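Local coordinates for Rho guanine nucleotide exchange factor 12 (Homo sapiens, PDB 1TXD), which acts as a guanine nucleotide exchange factor for the small GTPase RhoA, this piece of it comprising the DH and PH domains, at residues 81-84 with 85-89; 104-107 with 108-112; 200-203 with 204-207; 224-227 with 228-232. The protein carries 1 engineered substitution. All blocks are in the same frame, centred on the assembly; numbering follows the deposited sequence.

Contact 1: 81-84 with 85-89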
ATOM      1  N   GLY A  81     -12.163  -1.222  20.149  1.00 19.25           N
ATOM      2  CA  GLY A  81     -11.549  -0.947  21.442  1.00 19.07           C
ATOM      3  C   GLY A  81     -11.191   0.528  21.603  1.00 20.32           C
ATOM      4  O   GLY A  81     -11.375   1.098  22.631  1.00 19.31           O
ATOM      5  N   LEU A  82     -10.690   1.138  20.539  1.00 20.36           N
ATOM      6  CA  LEU A  82     -10.290   2.514  20.563  1.00 21.66           C
ATOM      7  C   LEU A  82     -11.517   3.408  20.751  1.00 24.11           C
ATOM      8  O   LEU A  82     -11.498   4.362  21.558  1.00 22.74           O
ATOM      9  CB  LEU A  82      -9.573   2.856  19.242  1.00 19.89           C
ATOM     10  CG  LEU A  82      -9.122   4.301  19.042  1.00 21.75           C
ATOM     11  CD1 LEU A  82      -8.456   4.930  20.349  1.00 20.58           C
ATOM     12  CD2 LEU A  82      -8.175   4.347  17.834  1.00 21.04           C
ATOM     13  N   ASN A  83     -12.575   3.092  20.000  1.00 24.41           N
ATOM     14  CA  ASN A  83     -13.855   3.743  20.123  1.00 25.74           C
ATOM     15  C   ASN A  83     -14.439   3.604  21.532  1.00 26.30           C
ATOM     16  O   ASN A  83     -15.012   4.525  22.026  1.00 24.84           O
ATOM     17  CB  ASN A  83     -14.839   3.175  19.109  1.00 27.07           C
ATOM     18  CG  ASN A  83     -16.121   3.954  19.050  1.00 27.76           C
ATOM     19  OD1 ASN A  83     -17.203   3.418  19.268  1.00 26.04           O
ATOM     20  ND2 ASN A  83     -16.004   5.233  18.784  1.00 21.73           N
ATOM     21  N   GLU A  84     -14.288   2.453  22.172  1.00 27.84           N
ATOM     22  CA  GLU A  84     -14.793   2.268  23.519  1.00 28.70           C
ATOM     23  C   GLU A  84     -14.011   3.142  24.516  1.00 28.25           C
ATOM     24  O   GLU A  84     -14.594   3.665  25.460  1.00 26.85           O
ATOM     25  CB  GLU A  84     -14.728   0.795  23.930  1.00 31.21           C
ATOM     26  CG  GLU A  84     -15.792  -0.100  23.300  1.00 35.01           C
ATOM     27  CD  GLU A  84     -17.214   0.458  23.450  1.00 38.80           C
ATOM     28  OE1 GLU A  84     -17.547   0.979  24.544  1.00 40.56           O
ATOM     29  OE2 GLU A  84     -18.007   0.374  22.478  1.00 40.08           O
ATOM     30  N   GLN A  85     -12.712   3.332  24.284  1.00 27.94           N
ATOM     31  CA  GLN A  85     -11.883   4.117  25.182  1.00 27.82           C
ATOM     32  C   GLN A  85     -12.250   5.595  25.010  1.00 27.25           C
ATOM     33  O   GLN A  85     -12.181   6.374  25.947  1.00 27.31           O
ATOM     34  CB  GLN A  85     -10.399   3.915  24.876  1.00 27.96           C
ATOM     35  CG  GLN A  85      -9.876   2.518  25.172  1.00 29.40           C
ATOM     36  CD  GLN A  85      -8.485   2.319  24.605  1.00 30.52           C
ATOM     37  OE1 GLN A  85      -8.260   2.512  23.416  1.00 31.24           O
ATOM     38  NE2 GLN A  85      -7.551   1.934  25.458  1.00 29.64           N
ATOM     39  N   MET A  86     -12.650   5.970  23.813  1.00 25.89           N
ATOM     40  CA  MET A  86     -13.071   7.342  23.557  1.00 25.87           C
ATOM     41  C   MET A  86     -14.402   7.579  24.259  1.00 27.03           C
ATOM     42  O   MET A  86     -14.561   8.589  24.954  1.00 24.77           O
ATOM     43  CB  MET A  86     -13.159   7.649  22.077  1.00 24.08           C
ATOM     44  CG  MET A  86     -11.823   7.912  21.412  1.00 23.16           C
ATOM     45  SD  MET A  86     -12.037   7.695  19.667  1.00 18.74           S
ATOM     46  CE  MET A  86     -10.460   8.210  18.932  1.00 18.42           C
ATOM     47  N   LYS A  87     -15.322   6.619  24.142  1.00 28.74           N
ATOM     48  CA  LYS A  87     -16.595   6.687  24.872  1.00 30.95           C
ATOM     49  C   LYS A  87     -16.394   6.885  26.382  1.00 31.48           C
ATOM     50  O   LYS A  87     -17.120   7.660  27.002  1.00 32.41           O
ATOM     51  CB  LYS A  87     -17.485   5.458  24.613  1.00 31.86           C
ATOM     52  CG  LYS A  87     -18.619   5.703  23.571  1.00 35.08           C
ATOM     53  CD  LYS A  87     -18.796   4.546  22.538  1.00 37.07           C
ATOM     54  CE  LYS A  87     -19.696   4.980  21.348  1.00 37.85           C
ATOM     55  NZ  LYS A  87     -19.901   3.929  20.285  1.00 38.53           N
ATOM     56  N   ALA A  88     -15.409   6.184  26.948  1.00 31.80           N
ATOM     57  CA  ALA A  88     -15.148   6.173  28.380  1.00 31.52           C
ATOM     58  C   ALA A  88     -14.556   7.487  28.822  1.00 31.95           C
ATOM     59  O   ALA A  88     -14.781   7.909  29.954  1.00 33.66           O
ATOM     60  CB  ALA A  88     -14.203   5.028  28.756  1.00 30.75           C
ATOM     61  N   VAL A  89     -13.795   8.134  27.950  1.00 31.76           N
ATOM     62  CA  VAL A  89     -13.243   9.429  28.287  1.00 32.69           C
ATOM     63  C   VAL A  89     -14.368  10.405  28.558  1.00 35.35           C
ATOM     64  O   VAL A  89     -14.237  11.230  29.444  1.00 35.12           O
ATOM     65  CB  VAL A  89     -12.267   9.986  27.221  1.00 31.19           C
ATOM     66  CG1 VAL A  89     -11.998  11.460  27.439  1.00 31.17           C
ATOM     67  CG2 VAL A  89     -10.983   9.258  27.275  1.00 30.23           C
TER
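N83 turns its CG anti to the backbone N (chi1 -171°), and K87 kinks its chain at chi2 (136°), so the two side chains converge one helical turn apart. K87 NZ donates to N83 OD1 at 2.9 Å. The ammonium stands 17° from the plane of the amide carbonyl, while the lysine's methylenes run close by, with CE 3.6 Å from the same OD1. A further carboxylate, that of E84, may add a mild electrostatic pull, its OE2 4.6 Å from K87 NZ, beyond a salt bridge.

On another flank of this helix of the DH bundle the contact is largely apolar. L82 CD1 and M86 CE lie 4.1 Å apart, and a polar atom, Q85 OE1, comes within 3.9 Å of L82 CD1. These three side chains rest on W108 of helix 102-109, and M86 also reaches L32 and F33 of helix 20-57. A methionine in place of K87 would probably leave N83 OD1 without its donor and the amide freer to turn. The helix thus pairs two chemistries: a buried asparagine oxygen satisfied by the ammonium of a partly exposed lysine, which probably stays partly solvated, and a mostly apolar flank packed against W108.

Contact 2: 104-107 with 108-112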
ATOM      1  N   ASP A 104      -4.448  10.254  27.301  1.00 25.02           N
ATOM      2  CA  ASP A 104      -5.221   9.232  26.602  1.00 25.57           C
ATOM      3  C   ASP A 104      -4.695   9.062  25.176  1.00 23.37           C
ATOM      4  O   ASP A 104      -4.479   7.976  24.731  1.00 21.78           O
ATOM      5  CB  ASP A 104      -6.701   9.578  26.588  1.00 24.60           C
ATOM      6  CG  ASP A 104      -7.223   9.862  27.950  1.00 25.78           C
ATOM      7  OD1 ASP A 104      -7.109   8.980  28.824  1.00 26.07           O
ATOM      8  OD2 ASP A 104      -7.729  10.963  28.242  1.00 27.51           O
ATOM      9  N   LEU A 105      -4.443  10.170  24.507  1.00 22.32           N
ATOM     10  CA  LEU A 105      -3.877  10.150  23.172  1.00 23.68           C
ATOM     11  C   LEU A 105      -2.527   9.467  23.138  1.00 24.00           C
ATOM     12  O   LEU A 105      -2.202   8.771  22.178  1.00 25.52           O
ATOM     13  CB  LEU A 105      -3.756  11.568  22.641  1.00 23.63           C
ATOM     14  CG  LEU A 105      -5.072  12.325  22.466  1.00 21.39           C
ATOM     15  CD1 LEU A 105      -4.726  13.699  22.028  1.00 22.95           C
ATOM     16  CD2 LEU A 105      -5.972  11.679  21.450  1.00 22.67           C
ATOM     17  N   LEU A 106      -1.761   9.634  24.201  1.00 23.31           N
ATOM     18  CA  LEU A 106      -0.490   8.956  24.336  1.00 23.12           C
ATOM     19  C   LEU A 106      -0.635   7.446  24.583  1.00 21.61           C
ATOM     20  O   LEU A 106       0.168   6.672  24.089  1.00 21.25           O
ATOM     21  CB  LEU A 106       0.364   9.618  25.436  1.00 23.45           C
ATOM     22  CG  LEU A 106       1.042  10.915  24.975  1.00 23.76           C
ATOM     23  CD1 LEU A 106       1.963  11.522  26.092  1.00 21.96           C
ATOM     24  CD2 LEU A 106       1.830  10.731  23.666  1.00 22.34           C
ATOM     25  N   THR A 107      -1.645   7.038  25.337  1.00 21.16           N
ATOM     26  CA  THR A 107      -1.999   5.618  25.479  1.00 21.91           C
ATOM     27  C   THR A 107      -2.481   4.961  24.164  1.00 21.52           C
ATOM     28  O   THR A 107      -2.168   3.779  23.894  1.00 22.28           O
ATOM     29  CB  THR A 107      -3.078   5.483  26.588  1.00 22.15           C
ATOM     30  OG1 THR A 107      -2.520   5.924  27.831  1.00 23.09           O
ATOM     31  CG2 THR A 107      -3.404   4.033  26.869  1.00 23.69           C
ATOM     32  N   TRP A 108      -3.240   5.717  23.354  1.00 20.15           N
ATOM     33  CA  TRP A 108      -3.828   5.213  22.133  1.00 19.72           C
ATOM     34  C   TRP A 108      -2.800   5.101  21.005  1.00 20.20           C
ATOM     35  O   TRP A 108      -2.826   4.133  20.233  1.00 20.89           O
ATOM     36  CB  TRP A 108      -5.004   6.099  21.676  1.00 19.60           C
ATOM     37  CG  TRP A 108      -6.073   6.196  22.673  1.00 20.94           C
ATOM     38  CD1 TRP A 108      -6.322   5.315  23.670  1.00 21.16           C
ATOM     39  CD2 TRP A 108      -7.067   7.229  22.796  1.00 20.13           C
ATOM     40  NE1 TRP A 108      -7.390   5.736  24.422  1.00 19.40           N
ATOM     41  CE2 TRP A 108      -7.877   6.897  23.899  1.00 21.80           C
ATOM     42  CE3 TRP A 108      -7.362   8.387  22.082  1.00 20.31           C
ATOM     43  CZ2 TRP A 108      -8.955   7.692  24.320  1.00 22.73           C
ATOM     44  CZ3 TRP A 108      -8.428   9.180  22.500  1.00 22.90           C
ATOM     45  CH2 TRP A 108      -9.213   8.823  23.610  1.00 21.29           C
ATOM     46  N   PHE A 109      -1.871   6.056  20.959  1.00 20.57           N
ATOM     47  CA  PHE A 109      -1.034   6.275  19.783  1.00 20.85           C
ATOM     48  C   PHE A 109       0.466   6.287  20.018  1.00 20.10           C
ATOM     49  O   PHE A 109       1.230   6.657  19.109  1.00 20.30           O
ATOM     50  CB  PHE A 109      -1.450   7.612  19.116  1.00 19.81           C
ATOM     51  CG  PHE A 109      -2.875   7.634  18.652  1.00 22.56           C
ATOM     52  CD1 PHE A 109      -3.344   6.666  17.770  1.00 23.36           C
ATOM     53  CD2 PHE A 109      -3.756   8.633  19.081  1.00 23.93           C
ATOM     54  CE1 PHE A 109      -4.646   6.680  17.345  1.00 23.39           C
ATOM     55  CE2 PHE A 109      -5.050   8.653  18.668  1.00 24.99           C
ATOM     56  CZ  PHE A 109      -5.511   7.681  17.779  1.00 24.86           C
ATOM     57  N   SER A 110       0.904   5.896  21.216  1.00 20.40           N
ATOM     58  CA  SER A 110       2.327   5.649  21.491  1.00 19.39           C
ATOM     59  C   SER A 110       2.507   4.352  22.280  1.00 18.32           C
ATOM     60  O   SER A 110       1.543   3.754  22.766  1.00 18.33           O
ATOM     61  CB  SER A 110       2.946   6.827  22.274  1.00 20.78           C
ATOM     62  OG  SER A 110       2.320   6.940  23.529  1.00 20.09           O
ATOM     63  N   GLY A 111       3.742   3.940  22.462  1.00 17.05           N
ATOM     64  CA  GLY A 111       3.986   2.707  23.193  1.00 18.63           C
ATOM     65  C   GLY A 111       3.245   1.531  22.568  1.00 18.92           C
ATOM     66  O   GLY A 111       3.192   1.427  21.337  1.00 18.24           O
ATOM     67  N   PRO A 112       2.680   0.643  23.397  1.00 19.32           N
ATOM     68  CA  PRO A 112       1.966  -0.534  22.885  1.00 18.65           C
ATOM     69  C   PRO A 112       0.798  -0.201  21.992  1.00 16.39           C
ATOM     70  O   PRO A 112       0.507  -1.000  21.117  1.00 15.24           O
ATOM     71  CB  PRO A 112       1.499  -1.248  24.151  1.00 19.03           C
ATOM     72  CG  PRO A 112       2.543  -0.849  25.172  1.00 20.35           C
ATOM     73  CD  PRO A 112       2.754   0.629  24.878  1.00 19.63           C
TER
HETATM   74  O   HOH W   1      -0.027   2.292  24.753  1.00 13.01           O
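D104 and L105 both lean on the indole of W108. D104 CB sits over the six-membered ring as a CH-pi contact, 4.0 Å from its centroid and 22° off the normal. Its carbonyl O hovers 3.1 Å above the indole plane, toward the rim, and also receives W108 N at 2.9 Å. L105 CD2 meets W108 CE3 at 3.6 Å and lies 4.2 Å from F109 CE2, bridging the two aromatic rings. The indole owes its place to chi1 of -59°, which sets CG anti to the carbonyl carbon and folds the ring back along the preceding turn.

This short helix packs inside the helical bundle of the DH domain, where W108 receives L82, Q85 and M86 from helix 72-90 and F33 from helix 20-57. A serine at W108 would probably open a gap between those helices and strip D104 CB and L105 CD2 of the surface they rest on. Farther out, R92 holds the D104 carboxylate in a salt bridge, and F109 meets the ring of Y177. Where the helix ends, a water donates to T107 O at 2.7 Å and to S110 O at 2.9 Å, tying the last turn to the chain that leaves it.

Contact 3: 200-203 with 204-207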
ATOM      1  N   ALA A 200       1.720  12.833  20.648  1.00 24.86           N
ATOM      2  CA  ALA A 200       0.814  11.851  20.078  1.00 24.42           C
ATOM      3  C   ALA A 200       0.570  12.099  18.595  1.00 24.50           C
ATOM      4  O   ALA A 200       0.556  11.172  17.812  1.00 23.77           O
ATOM      5  CB  ALA A 200      -0.519  11.841  20.849  1.00 24.81           C
ATOM      6  N   ALA A 201       0.431  13.362  18.204  1.00 24.97           N
ATOM      7  CA  ALA A 201       0.276  13.709  16.797  1.00 23.82           C
ATOM      8  C   ALA A 201       1.486  13.250  15.988  1.00 23.31           C
ATOM      9  O   ALA A 201       1.303  12.691  14.916  1.00 20.86           O
ATOM     10  CB  ALA A 201       0.056  15.229  16.621  1.00 22.97           C
ATOM     11  N   ASP A 202       2.707  13.496  16.497  1.00 23.60           N
ATOM     12  CA  ASP A 202       3.926  13.048  15.817  1.00 23.98           C
ATOM     13  C   ASP A 202       4.040  11.526  15.735  1.00 23.35           C
ATOM     14  O   ASP A 202       4.448  11.011  14.710  1.00 23.02           O
ATOM     15  CB  ASP A 202       5.199  13.585  16.474  1.00 25.28           C
ATOM     16  CG  ASP A 202       5.391  15.049  16.247  1.00 27.58           C
ATOM     17  OD1 ASP A 202       4.667  15.648  15.410  1.00 30.04           O
ATOM     18  OD2 ASP A 202       6.248  15.693  16.883  1.00 31.02           O
ATOM     19  N   HIS A 203       3.697  10.827  16.813  1.00 22.85           N
ATOM     20  CA  HIS A 203       3.551   9.370  16.760  1.00 22.46           C
ATOM     21  C   HIS A 203       2.566   8.971  15.660  1.00 22.15           C
ATOM     22  O   HIS A 203       2.857   8.064  14.883  1.00 21.19           O
ATOM     23  CB  HIS A 203       3.124   8.783  18.103  1.00 21.41           C
ATOM     24  CG  HIS A 203       4.232   8.692  19.113  1.00 24.01           C
ATOM     25  ND1 HIS A 203       5.284   7.803  19.000  1.00 24.22           N
ATOM     26  CD2 HIS A 203       4.432   9.356  20.281  1.00 25.84           C
ATOM     27  CE1 HIS A 203       6.097   7.946  20.035  1.00 24.06           C
ATOM     28  NE2 HIS A 203       5.600   8.876  20.832  1.00 26.13           N
ATOM     29  N   CYS A 204       1.423   9.649  15.546  1.00 22.15           N
ATOM     30  CA  CYS A 204       0.458   9.249  14.504  1.00 22.57           C
ATOM     31  C   CYS A 204       1.128   9.389  13.137  1.00 22.26           C
ATOM     32  O   CYS A 204       0.962   8.558  12.256  1.00 21.74           O
ATOM     33  CB  CYS A 204      -0.835  10.050  14.562  1.00 21.02           C
ATOM     34  SG  CYS A 204      -1.911   9.562  15.893  1.00 22.37           S
ATOM     35  N   ARG A 205       1.928  10.424  12.991  1.00 23.18           N
ATOM     36  CA  ARG A 205       2.704  10.616  11.775  1.00 24.62           C
ATOM     37  C   ARG A 205       3.705   9.497  11.560  1.00 24.31           C
ATOM     38  O   ARG A 205       3.806   9.007  10.460  1.00 24.28           O
ATOM     39  CB  ARG A 205       3.406  11.978  11.784  1.00 26.04           C
ATOM     40  CG  ARG A 205       2.813  12.946  10.772  1.00 28.42           C
ATOM     41  CD  ARG A 205       3.368  14.355  10.844  1.00 31.78           C
ATOM     42  NE  ARG A 205       2.210  15.212  10.996  1.00 34.69           N
ATOM     43  CZ  ARG A 205       1.909  15.926  12.067  1.00 33.01           C
ATOM     44  NH1 ARG A 205       2.700  15.994  13.138  1.00 34.99           N
ATOM     45  NH2 ARG A 205       0.795  16.598  12.044  1.00 31.33           N
ATOM     46  N   GLN A 206       4.432   9.092  12.606  1.00 24.94           N
ATOM     47  CA  GLN A 206       5.319   7.912  12.538  1.00 25.80           C
ATOM     48  C   GLN A 206       4.573   6.640  12.094  1.00 23.83           C
ATOM     49  O   GLN A 206       5.064   5.914  11.271  1.00 24.48           O
ATOM     50  CB  GLN A 206       5.962   7.622  13.897  1.00 27.41           C
ATOM     51  CG  GLN A 206       7.263   8.375  14.210  1.00 32.17           C
ATOM     52  CD  GLN A 206       7.880   7.917  15.541  1.00 33.99           C
ATOM     53  OE1 GLN A 206       8.234   8.756  16.377  1.00 39.43           O
ATOM     54  NE2 GLN A 206       7.958   6.591  15.756  1.00 35.24           N
ATOM     55  N   ILE A 207       3.419   6.376  12.693  1.00 21.96           N
ATOM     56  CA  ILE A 207       2.567   5.241  12.340  1.00 23.24           C
ATOM     57  C   ILE A 207       2.177   5.271  10.860  1.00 23.37           C
ATOM     58  O   ILE A 207       2.268   4.272  10.161  1.00 24.52           O
ATOM     59  CB  ILE A 207       1.296   5.250  13.179  1.00 21.64           C
ATOM     60  CG1 ILE A 207       1.585   4.841  14.607  1.00 22.78           C
ATOM     61  CG2 ILE A 207       0.257   4.357  12.591  1.00 23.43           C
ATOM     62  CD1 ILE A 207       0.372   5.044  15.588  1.00 21.49           C
TER
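H203 O accepts I207 N at 2.8 Å, nearly straight at the hydrogen. D202 O accepts Q206 N at the same 2.8 Å. Both belong to the regular i to i+4 pattern of helix 191-230, the long helix that leads out of the DH bundle toward the PH domain.

The charged contact is an i to i+3 pair. D202 OD1 forms a salt bridge with R205 NH1 at 3.0 Å, meeting the guanidinium at its edge and in its plane, while the carboxylate itself is turned 63° against that plane. The arginine chain, bent at chi3 (-126°), brings the group back over the preceding turn. Its other terminal nitrogen, NH2, is claimed by D182 of helix 169-186, so one cation spans an acid of its own helix and an acid of its neighbour, which probably fixes its rotation.

H203 and Q206 run side by side on a different flank, where the imidazole makes weak hydrogen bonds through ND1 to E114 and through NE2 to K199. Inward, A200 packs on L105 and L106, C204 on F109 and Y177, and I207 on L117, joining three neighbouring helices to this one. Beneath the salt bridge, A201 O faces one side of the R205 guanidinium, 4.0 Å from NH1.

Contact 4: 224-227 with 228-232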
ATOM      1  N   LEU A 224       5.114  -7.127  -9.603  1.00 33.91           N
ATOM      2  CA  LEU A 224       5.889  -8.292 -10.000  1.00 35.62           C
ATOM      3  C   LEU A 224       5.089  -9.531 -10.090  1.00 35.11           C
ATOM      4  O   LEU A 224       5.225 -10.282 -11.050  1.00 35.92           O
ATOM      5  CB  LEU A 224       7.031  -8.521  -9.008  1.00 38.12           C
ATOM      6  CG  LEU A 224       8.331  -7.807  -9.358  1.00 40.86           C
ATOM      7  CD1 LEU A 224       9.393  -8.218  -8.344  1.00 43.47           C
ATOM      8  CD2 LEU A 224       8.770  -8.164 -10.766  1.00 41.78           C
ATOM      9  N   GLU A 225       4.231  -9.769  -9.094  1.00 35.06           N
ATOM     10  CA  GLU A 225       3.457 -11.017  -9.049  1.00 33.70           C
ATOM     11  C   GLU A 225       2.553 -11.116 -10.282  1.00 32.54           C
ATOM     12  O   GLU A 225       2.253 -12.199 -10.813  1.00 33.72           O
ATOM     13  CB  GLU A 225       2.614 -11.006  -7.764  1.00 35.30           C
ATOM     14  CG  GLU A 225       1.938 -12.290  -7.443  1.00 36.58           C
ATOM     15  CD  GLU A 225       1.319 -12.234  -6.048  1.00 39.49           C
ATOM     16  OE1 GLU A 225       2.084 -12.226  -5.065  1.00 37.83           O
ATOM     17  OE2 GLU A 225       0.079 -12.188  -5.946  1.00 41.23           O
ATOM     18  N   ASP A 226       2.088  -9.945 -10.691  1.00 33.83           N
ATOM     19  CA  ASP A 226       1.324  -9.742 -11.919  1.00 34.48           C
ATOM     20  C   ASP A 226       2.208  -9.997 -13.133  1.00 32.94           C
ATOM     21  O   ASP A 226       1.810 -10.693 -14.058  1.00 32.90           O
ATOM     22  CB  ASP A 226       0.804  -8.289 -11.989  1.00 34.42           C
ATOM     23  CG  ASP A 226      -0.230  -8.098 -13.096  1.00 36.68           C
ATOM     24  OD1 ASP A 226      -1.301  -8.767 -13.042  1.00 38.76           O
ATOM     25  OD2 ASP A 226      -0.034  -7.310 -14.052  1.00 44.42           O
ATOM     26  N   TYR A 227       3.410  -9.414 -13.137  1.00 33.00           N
ATOM     27  CA  TYR A 227       4.317  -9.646 -14.253  1.00 32.76           C
ATOM     28  C   TYR A 227       4.646 -11.134 -14.303  1.00 34.26           C
ATOM     29  O   TYR A 227       4.553 -11.750 -15.356  1.00 34.95           O
ATOM     30  CB  TYR A 227       5.563  -8.797 -14.095  1.00 31.13           C
ATOM     31  CG  TYR A 227       5.324  -7.315 -14.202  1.00 30.48           C
ATOM     32  CD1 TYR A 227       4.144  -6.779 -14.734  1.00 32.35           C
ATOM     33  CD2 TYR A 227       6.297  -6.444 -13.816  1.00 34.20           C
ATOM     34  CE1 TYR A 227       3.945  -5.390 -14.818  1.00 32.23           C
ATOM     35  CE2 TYR A 227       6.126  -5.077 -13.914  1.00 35.14           C
ATOM     36  CZ  TYR A 227       4.958  -4.549 -14.419  1.00 35.47           C
ATOM     37  OH  TYR A 227       4.858  -3.162 -14.497  1.00 38.72           O
ATOM     38  N   GLN A 228       4.952 -11.733 -13.153  1.00 37.39           N
ATOM     39  CA  GLN A 228       5.292 -13.165 -13.097  1.00 39.48           C
ATOM     40  C   GLN A 228       4.180 -14.049 -13.613  1.00 41.02           C
ATOM     41  O   GLN A 228       4.434 -15.161 -14.099  1.00 40.41           O
ATOM     42  CB  GLN A 228       5.658 -13.612 -11.667  1.00 39.84           C
ATOM     43  CG  GLN A 228       6.070 -15.125 -11.517  1.00 40.22           C
ATOM     44  CD  GLN A 228       7.330 -15.508 -12.331  1.00 41.66           C
ATOM     45  OE1 GLN A 228       7.922 -14.674 -13.013  1.00 41.88           O
ATOM     46  NE2 GLN A 228       7.721 -16.772 -12.256  1.00 41.36           N
ATOM     47  N   ARG A 229       2.948 -13.566 -13.514  1.00 43.68           N
ATOM     48  CA  ARG A 229       1.786 -14.340 -13.979  1.00 46.61           C
ATOM     49  C   ARG A 229       1.699 -14.269 -15.502  1.00 47.71           C
ATOM     50  O   ARG A 229       1.524 -15.277 -16.163  1.00 48.35           O
ATOM     51  CB  ARG A 229       0.500 -13.804 -13.335  1.00 47.08           C
ATOM     52  CG  ARG A 229      -0.705 -14.722 -13.412  1.00 48.74           C
ATOM     53  CD  ARG A 229      -1.999 -14.089 -12.859  1.00 50.76           C
ATOM     54  NE  ARG A 229      -2.140 -12.687 -13.260  1.00 52.56           N
ATOM     55  CZ  ARG A 229      -2.483 -12.264 -14.483  1.00 55.46           C
ATOM     56  NH1 ARG A 229      -2.762 -13.123 -15.461  1.00 57.40           N
ATOM     57  NH2 ARG A 229      -2.553 -10.959 -14.733  1.00 56.87           N
ATOM     58  N   ARG A 230       1.870 -13.066 -16.044  1.00 50.08           N
ATOM     59  CA  ARG A 230       1.777 -12.820 -17.492  1.00 51.60           C
ATOM     60  C   ARG A 230       2.997 -13.337 -18.305  1.00 51.84           C
ATOM     61  O   ARG A 230       2.955 -13.410 -19.535  1.00 51.23           O
ATOM     62  CB  ARG A 230       1.543 -11.314 -17.732  1.00 52.29           C
ATOM     63  CG  ARG A 230       0.251 -10.794 -17.051  1.00 53.33           C
ATOM     64  CD  ARG A 230      -0.205  -9.415 -17.510  1.00 54.14           C
ATOM     65  NE  ARG A 230       0.806  -8.387 -17.243  1.00 55.19           N
ATOM     66  CZ  ARG A 230       1.041  -7.311 -18.002  1.00 56.02           C
ATOM     67  NH1 ARG A 230       0.347  -7.087 -19.113  1.00 56.95           N
ATOM     68  NH2 ARG A 230       1.988  -6.446 -17.650  1.00 55.63           N
ATOM     69  N   LEU A 231       4.065 -13.704 -17.594  1.00 52.28           N
ATOM     70  CA  LEU A 231       5.301 -14.229 -18.183  1.00 51.71           C
ATOM     71  C   LEU A 231       5.042 -15.477 -19.033  1.00 51.37           C
ATOM     72  O   LEU A 231       4.449 -16.447 -18.564  1.00 50.95           O
ATOM     73  CB  LEU A 231       6.314 -14.538 -17.059  1.00 51.70           C
ATOM     74  CG  LEU A 231       7.792 -14.816 -17.375  1.00 51.35           C
ATOM     75  CD1 LEU A 231       8.560 -13.509 -17.623  1.00 50.55           C
ATOM     76  CD2 LEU A 231       8.463 -15.647 -16.258  1.00 50.76           C
ATOM     77  N   ASP A 232       5.511 -15.434 -20.281  1.00 51.60           N
ATOM     78  CA  ASP A 232       5.259 -16.477 -21.284  1.00 51.16           C
ATOM     79  C   ASP A 232       6.578 -17.102 -21.765  1.00 51.89           C
ATOM     80  O   ASP A 232       7.260 -16.549 -22.633  1.00 51.56           O
ATOM     81  CB  ASP A 232       4.480 -15.887 -22.476  1.00 50.62           C
ATOM     82  CG  ASP A 232       4.212 -16.906 -23.584  1.00 49.48           C
ATOM     83  OD1 ASP A 232       4.409 -18.119 -23.360  1.00 48.11           O
ATOM     84  OD2 ASP A 232       3.783 -16.579 -24.712  1.00 49.00           O
TER
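Y227 and R230 set a phenol ring beside a guanidinium, their planes 41° apart and both side chains pointing the same way. The ring carbon CD1 lies at the guanidinium's edge, in its plane, with R230 NH2 3.6 Å away. On the guanidinium of R229, by contrast, D226 O stands over one face, while D226 OD1 approaches near its plane.

That aspartate joins the two arginines in a salt-bridge network. Its CG is anti to the backbone N (chi1 -168°), which swings the carboxylate forward along the helix to where both cations follow. R229 NH2 donates a fairly straight bond to D226 OD1 at 3.0 Å, coming from above the carboxylate, 40° out of its plane. D226 OD2 faces R230 NE at 3.5 Å, but well out of the guanidinium plane, so that pair is held by charge alone. One acid therefore balances two neighbouring cations, and its negative charge is likely to be stabilised.

The helix then closes with a weak bond from L231 N to Y227 O at 3.0 Å. Q228 clasps the chain beside it, through L250 O and L252 N. Y227 packs on M257, Y276, L278 and L294 of the PH sandwich, and beyond R230 the short strand 231-232 runs parallel to strand 293-295, so the chain passes straight from helix 191-230 into a short strand paired with that sheet.

Contacts 1, 2 and 3 all lie in the DH bundle and are partly buried, whereas contact 4 is a surface contact, its centre about 37 Å from that of contact 3, although both use helix 191-230. W108 of contact 2 receives the apolar flank of contact 1, and F109 and L106 of contact 2 meet C204 and A200 of contact 3, making 104-112 the middle layer; contacts 1 and 3 do not touch. The chemistry follows position: an aromatic and aliphatic core in contact 2, a buried asparagine oxygen paired with a partly exposed lysine in contact 1, an exposed aspartate with an arginine in contact 3, and an acid shared by two arginines in contact 4, beside the PH sheet.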